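Local structure of N5-Carboxyaminoimidazole ribonucleotide synthetase (Staphylococcus aureus subsp. aureus, 3ORR) at residues V195-T200 with F210-N215; V199-N204 with H249-F254. The protein catalyses the ATP-dependent conversion of 5-aminoimidazole ribonucleotide and bicarbonate to N5-carboxyaminoimidazole ribonucleotide. All blocks are in the same frame, centred on the assembly; numbering follows the deposited sequence.

Strand 191-201 runs through the antiparallel sheet of the ATP-grasp domain with a partner along each edge: contact 1 pairs it with strand 207-218 in a hairpin, and contact 2 pairs its end with strand 252-261. The two contacts share Val199 and Thr200, and their centres lie 14 Å apart. They also touch directly, with Thr198 CG2 packed 3.8 Å from Thr253 CG2. Contact 1 is the closer to the probable ATP site: the side chain of Asn215 comes within about 4 Å of that of His217 and about 5 Å of that of Glu194. In contact 2, Phe250 stays about 11 Å, side chain to side chain, from Glu270, another probable ATP-binding residue.

Contact 1 (V195-T200 with F210-N215)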
loop_
_atom_site.group_PDB
_atom_site.type_symbol
_atom_site.label_atom_id
_atom_site.label_comp_id
_atom_site.label_asym_id
_atom_site.label_seq_id
_atom_site.Cartn_x
_atom_site.Cartn_y
_atom_site.Cartn_z
ATOM N N VAL A 195 19.244 -17.417 5.755
ATOM C CA VAL A 195 18.720 -16.528 4.731
ATOM C C VAL A 195 17.535 -17.112 3.969
ATOM O O VAL A 195 17.249 -18.315 4.069
ATOM C CB VAL A 195 19.780 -16.164 3.667
ATOM C CG1 VAL A 195 20.962 -15.494 4.302
ATOM C CG2 VAL A 195 20.198 -17.394 2.909
ATOM N N SER A 196 16.863 -16.242 3.196
ATOM C CA SER A 196 15.702 -16.656 2.417
ATOM C C SER A 196 15.587 -15.902 1.093
ATOM O O SER A 196 16.028 -14.759 0.958
ATOM C CB SER A 196 14.403 -16.527 3.229
ATOM O OG SER A 196 13.984 -15.169 3.386
ATOM N N LEU A 197 14.979 -16.560 0.118
ATOM C CA LEU A 197 14.748 -15.969 -1.179
ATOM C C LEU A 197 13.237 -15.993 -1.483
ATOM O O LEU A 197 12.608 -17.038 -1.527
ATOM C CB LEU A 197 15.532 -16.740 -2.231
ATOM C CG LEU A 197 15.888 -16.116 -3.544
ATOM C CD1 LEU A 197 16.494 -14.752 -3.358
ATOM C CD2 LEU A 197 16.902 -17.031 -4.255
ATOM N N THR A 198 12.669 -14.809 -1.650
ATOM C CA THR A 198 11.265 -14.660 -1.987
ATOM C C THR A 198 11.235 -14.541 -3.501
ATOM O O THR A 198 12.070 -13.858 -4.085
ATOM C CB THR A 198 10.686 -13.415 -1.320
ATOM O OG1 THR A 198 10.521 -13.684 0.090
ATOM C CG2 THR A 198 9.379 -13.052 -1.979
ATOM N N VAL A 199 10.290 -15.230 -4.125
ATOM C CA VAL A 199 10.313 -15.435 -5.558
ATOM C C VAL A 199 8.886 -15.390 -6.060
ATOM O O VAL A 199 7.963 -15.802 -5.345
ATOM C CB VAL A 199 10.951 -16.818 -5.911
ATOM C CG1 VAL A 199 11.043 -17.028 -7.413
ATOM C CG2 VAL A 199 12.347 -16.932 -5.278
ATOM N N THR A 200 8.701 -14.881 -7.281
ATOM C CA THR A 200 7.367 -14.903 -7.869
ATOM C C THR A 200 7.456 -15.514 -9.271
ATOM O O THR A 200 8.321 -15.148 -10.124
ATOM C CB THR A 200 6.729 -13.488 -7.997
ATOM O OG1 THR A 200 6.753 -12.807 -6.723
ATOM C CG2 THR A 200 5.296 -13.635 -8.407
ATOM N N PHE A 210 13.212 -11.576 -5.458
ATOM C CA PHE A 210 13.393 -10.419 -4.566
ATOM C C PHE A 210 14.843 -10.438 -4.009
ATOM O O PHE A 210 15.548 -11.430 -4.191
ATOM C CB PHE A 210 12.347 -10.418 -3.446
ATOM C CG PHE A 210 10.980 -9.905 -3.891
ATOM C CD1 PHE A 210 10.105 -10.707 -4.607
ATOM C CD2 PHE A 210 10.602 -8.594 -3.631
ATOM C CE1 PHE A 210 8.832 -10.181 -5.038
ATOM C CE2 PHE A 210 9.365 -8.101 -4.019
ATOM C CZ PHE A 210 8.479 -8.893 -4.731
ATOM N N PRO A 211 15.280 -9.342 -3.337
ATOM C CA PRO A 211 16.608 -9.315 -2.715
ATOM C C PRO A 211 16.763 -10.371 -1.641
ATOM O O PRO A 211 15.879 -10.537 -0.792
ATOM C CB PRO A 211 16.704 -7.907 -2.106
ATOM C CG PRO A 211 15.660 -7.072 -2.941
ATOM C CD PRO A 211 14.591 -8.037 -3.273
ATOM N N LEU A 212 17.890 -11.073 -1.659
ATOM C CA LEU A 212 18.153 -12.083 -0.656
ATOM C C LEU A 212 17.984 -11.473 0.726
ATOM O O LEU A 212 18.475 -10.394 1.005
ATOM C CB LEU A 212 19.572 -12.623 -0.820
ATOM C CG LEU A 212 19.964 -13.809 0.054
ATOM C CD1 LEU A 212 19.094 -15.056 -0.239
ATOM C CD2 LEU A 212 21.502 -14.084 -0.137
ATOM N N GLN A 213 17.264 -12.168 1.587
ATOM C CA GLN A 213 16.938 -11.648 2.905
ATOM C C GLN A 213 17.711 -12.456 4.001
ATOM O O GLN A 213 17.900 -13.671 3.887
ATOM C CB GLN A 213 15.446 -11.781 3.126
ATOM C CG GLN A 213 14.603 -10.973 2.116
ATOM C CD GLN A 213 13.488 -11.792 1.434
ATOM O OE1 GLN A 213 13.102 -12.903 1.874
ATOM N NE2 GLN A 213 12.961 -11.236 0.367
ATOM N N GLU A 214 18.120 -11.772 5.059
ATOM C CA GLU A 214 18.823 -12.404 6.181
ATOM C C GLU A 214 17.894 -12.481 7.421
ATOM O O GLU A 214 17.450 -11.470 7.945
ATOM C CB GLU A 214 20.095 -11.606 6.489
ATOM C CG GLU A 214 20.888 -12.080 7.692
ATOM C CD GLU A 214 22.070 -11.182 8.015
ATOM O OE1 GLU A 214 22.507 -10.399 7.139
ATOM O OE2 GLU A 214 22.567 -11.273 9.159
ATOM N N ASN A 215 17.621 -13.686 7.888
ATOM C CA ASN A 215 16.639 -13.892 8.915
ATOM C C ASN A 215 17.183 -14.289 10.276
ATOM O O ASN A 215 17.994 -15.225 10.381
ATOM C CB ASN A 215 15.656 -14.935 8.427
ATOM C CG ASN A 215 14.962 -14.498 7.171
ATOM O OD1 ASN A 215 14.564 -13.341 7.056
ATOM N ND2 ASN A 215 14.833 -15.401 6.205
HETATM O O HOH W 1 14.543 -12.806 -1.911
#
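Ser196 and Gln213 form an antiparallel hydrogen-bonded pair whose side chains meet as well. With chi1 at 74°, the Ser196 hydroxyl sits between its own backbone N and carbonyl carbon, and OG donates to Gln213 OE1 (2.9 Å). The same OG accepts from Asn215 ND2 at 3.0 Å, the oxygen lying close to the plane of the asparagine amide. A small hydroxyl that can give and accept at once suits this buried spot between two amides. Gln213 reaches it through a bend at chi2 (129°), which folds its amide back over strand 195-200; OE1 also comes 3.2 Å from Thr198 OG1, while NE2 is hydrogen-bonded to Tyr281.

Farther along, the pairing is interrupted. Phe210 N donates to Thr198 O (2.9 Å), but Thr198 N bonds instead to a water (2.8 Å) that has weak bonds to the carbonyls of Phe210 and Pro211. Proline fits this non-pairing position, where no backbone N-H is required. Thr198 turns its methyl obliquely against the phenyl group, CG2 to Phe210 CD1 3.6 Å, and Thr200 OG1, itself bonded to Thr253 and Thr293, lies at the ring edge.

On the face of Val195, aliphatic side chains meet, with Glu214 salt-bridged to Arg230. Leu212 places CD1 against Ser196 O and near Val195 CG2; the Leu212 and Leu197 side chains cross at about a right angle, their CD1 atoms 4.1 Å apart.

The hairpin carries Asn215 next to His217 and Glu194 of the probable ATP site. Helix 234-247 packs against Leu197 and Leu212, whereas Ser278 bonds Ser196 OG on the polar side. Strand 191-201 is flanked beyond by strand 252-261, and strand 207-218 by strand 221-227, so the hairpin lies inside the sheet.

Contact 2 (V199-N204 with H249-F254); sequences VTRGNN and HFIGTF
Arg201 lies along the carbonyl of Phe250, in the loop that leads into strand 252-261. With CG anti to the backbone N (chi1 175°), the chain extends from CG to NE. CB comes 4.0 Å from Phe254 CE1, CG passes 3.0 Å from Phe250 O, and CD follows that carbonyl at 3.3 Å. NE and CZ pass it at longer range; a turn at chi4 (-70°) then lets NH1 donate to Phe250 O (2.8 Å), near the guanidinium plane, while NH2 bonds Asn205 OD1. Long, flexible arginine thus wraps one carbonyl with stem and tip.

Arg201-Gly252 and Val199-Phe254 are antiparallel hydrogen-bonded pairs joining strands 191-201 and 252-261 of the ATP-grasp sheet. At Gly252 (phi 86°) a beta carbon would jam against Ile251 O. Thr253 OG1, bonded to Thr200 OG1, also bonds Gln290 O. Branched Val199 sets CB over one face of the Phe254 ring; Phe250 covers the opposite face.

Both guanidinium acceptors, a peptide carbonyl and an amide oxygen, are neutral, making these charge-dipole bonds rather than salt bridges. His249 NE2 faces Pro99 O and should carry a hydrogen; a second proton on ND1, an unbonded 4.0 Å from Arg201 NH1, would probably be disfavoured by the guanidinium charge.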
loop_
_atom_site.group_PDB
_atom_site.type_symbol
_atom_site.label_atom_id
_atom_site.label_comp_id
_atom_site.label_asym_id
_atom_site.label_seq_id
_atom_site.Cartn_x
_atom_site.Cartn_y
_atom_site.Cartn_z
ATOM N N VAL A 199 10.290 -15.230 -4.125
ATOM C CA VAL A 199 10.313 -15.435 -5.558
ATOM C C VAL A 199 8.886 -15.390 -6.060
ATOM O O VAL A 199 7.963 -15.802 -5.345
ATOM C CB VAL A 199 10.951 -16.818 -5.911
ATOM C CG1 VAL A 199 11.043 -17.028 -7.413
ATOM C CG2 VAL A 199 12.347 -16.932 -5.278
ATOM N N THR A 200 8.701 -14.881 -7.281
ATOM C CA THR A 200 7.367 -14.903 -7.869
ATOM C C THR A 200 7.456 -15.514 -9.271
ATOM O O THR A 200 8.321 -15.148 -10.124
ATOM C CB THR A 200 6.729 -13.488 -7.997
ATOM O OG1 THR A 200 6.753 -12.807 -6.723
ATOM C CG2 THR A 200 5.296 -13.635 -8.407
ATOM N N ARG A 201 6.551 -16.440 -9.507
ATOM C CA ARG A 201 6.544 -17.137 -10.760
ATOM C C ARG A 201 5.172 -16.932 -11.398
ATOM O O ARG A 201 4.123 -17.007 -10.707
ATOM C CB ARG A 201 6.909 -18.613 -10.468
ATOM C CG ARG A 201 6.851 -19.542 -11.641
ATOM C CD ARG A 201 7.845 -20.736 -11.563
ATOM N NE ARG A 201 7.823 -21.285 -12.914
ATOM C CZ ARG A 201 6.793 -21.931 -13.444
ATOM N NH1 ARG A 201 5.717 -22.191 -12.703
ATOM N NH2 ARG A 201 6.865 -22.374 -14.700
ATOM N N GLY A 202 5.172 -16.604 -12.689
ATOM C CA GLY A 202 3.952 -16.214 -13.394
ATOM C C GLY A 202 3.719 -17.008 -14.664
ATOM O O GLY A 202 4.300 -18.113 -14.888
ATOM N N ASN A 203 2.861 -16.433 -15.497
ATOM C CA ASN A 203 2.549 -16.935 -16.808
ATOM C C ASN A 203 3.727 -17.215 -17.682
ATOM O O ASN A 203 4.730 -16.475 -17.678
ATOM C CB ASN A 203 1.609 -15.965 -17.555
ATOM C CG ASN A 203 0.250 -16.556 -17.752
ATOM O OD1 ASN A 203 0.102 -17.789 -17.728
ATOM N ND2 ASN A 203 -0.759 -15.714 -17.951
ATOM N N ASN A 204 3.609 -18.323 -18.416
ATOM C CA ASN A 204 4.586 -18.663 -19.428
ATOM C C ASN A 204 6.026 -18.671 -18.861
ATOM O O ASN A 204 6.968 -18.125 -19.443
ATOM C CB ASN A 204 4.413 -17.700 -20.600
ATOM C CG ASN A 204 5.050 -18.195 -21.847
ATOM O OD1 ASN A 204 5.164 -19.425 -22.078
ATOM N ND2 ASN A 204 5.490 -17.243 -22.693
ATOM N N HIS A 249 5.700 -27.302 -8.735
ATOM C CA HIS A 249 5.049 -26.241 -9.494
ATOM C C HIS A 249 4.688 -25.077 -8.553
ATOM O O HIS A 249 3.922 -25.247 -7.590
ATOM C CB HIS A 249 3.801 -26.793 -10.205
ATOM C CG HIS A 249 2.905 -25.739 -10.783
ATOM N ND1 HIS A 249 3.150 -25.150 -12.005
ATOM C CD2 HIS A 249 1.764 -25.166 -10.314
ATOM C CE1 HIS A 249 2.205 -24.257 -12.266
ATOM N NE2 HIS A 249 1.349 -24.250 -11.258
ATOM N N PHE A 250 5.218 -23.889 -8.836
ATOM C CA PHE A 250 4.704 -22.642 -8.193
ATOM C C PHE A 250 4.241 -21.613 -9.201
ATOM O O PHE A 250 4.919 -21.321 -10.193
ATOM C CB PHE A 250 5.823 -21.988 -7.409
ATOM C CG PHE A 250 6.437 -22.864 -6.395
ATOM C CD1 PHE A 250 5.849 -22.995 -5.140
ATOM C CD2 PHE A 250 7.600 -23.577 -6.687
ATOM C CE1 PHE A 250 6.432 -23.803 -4.172
ATOM C CE2 PHE A 250 8.163 -24.383 -5.761
ATOM C CZ PHE A 250 7.583 -24.512 -4.485
ATOM N N ILE A 251 3.094 -21.028 -8.947
ATOM C CA ILE A 251 2.849 -19.701 -9.506
ATOM C C ILE A 251 2.454 -18.715 -8.394
ATOM O O ILE A 251 1.970 -19.121 -7.337
ATOM C CB ILE A 251 1.916 -19.674 -10.760
ATOM C CG1 ILE A 251 0.535 -19.241 -10.420
ATOM C CG2 ILE A 251 1.995 -20.940 -11.640
ATOM C CD1 ILE A 251 0.395 -17.803 -10.605
ATOM N N GLY A 252 2.702 -17.429 -8.593
ATOM C CA GLY A 252 2.502 -16.480 -7.510
ATOM C C GLY A 252 3.790 -16.468 -6.676
ATOM O O GLY A 252 4.816 -16.979 -7.106
ATOM N N THR A 253 3.723 -15.930 -5.465
ATOM C CA THR A 253 4.904 -15.767 -4.666
ATOM C C THR A 253 5.152 -16.966 -3.781
ATOM O O THR A 253 4.238 -17.458 -3.090
ATOM C CB THR A 253 4.786 -14.505 -3.778
ATOM O OG1 THR A 253 4.958 -13.376 -4.602
ATOM C CG2 THR A 253 5.888 -14.473 -2.692
ATOM N N PHE A 254 6.389 -17.431 -3.799
ATOM C CA PHE A 254 6.812 -18.449 -2.846
ATOM C C PHE A 254 8.127 -18.058 -2.240
ATOM O O PHE A 254 8.769 -17.118 -2.733
ATOM C CB PHE A 254 6.878 -19.846 -3.471
ATOM C CG PHE A 254 7.811 -19.959 -4.577
ATOM C CD1 PHE A 254 7.571 -19.293 -5.773
ATOM C CD2 PHE A 254 8.944 -20.743 -4.459
ATOM C CE1 PHE A 254 8.478 -19.412 -6.849
ATOM C CE2 PHE A 254 9.854 -20.875 -5.546
ATOM C CZ PHE A 254 9.622 -20.194 -6.714
#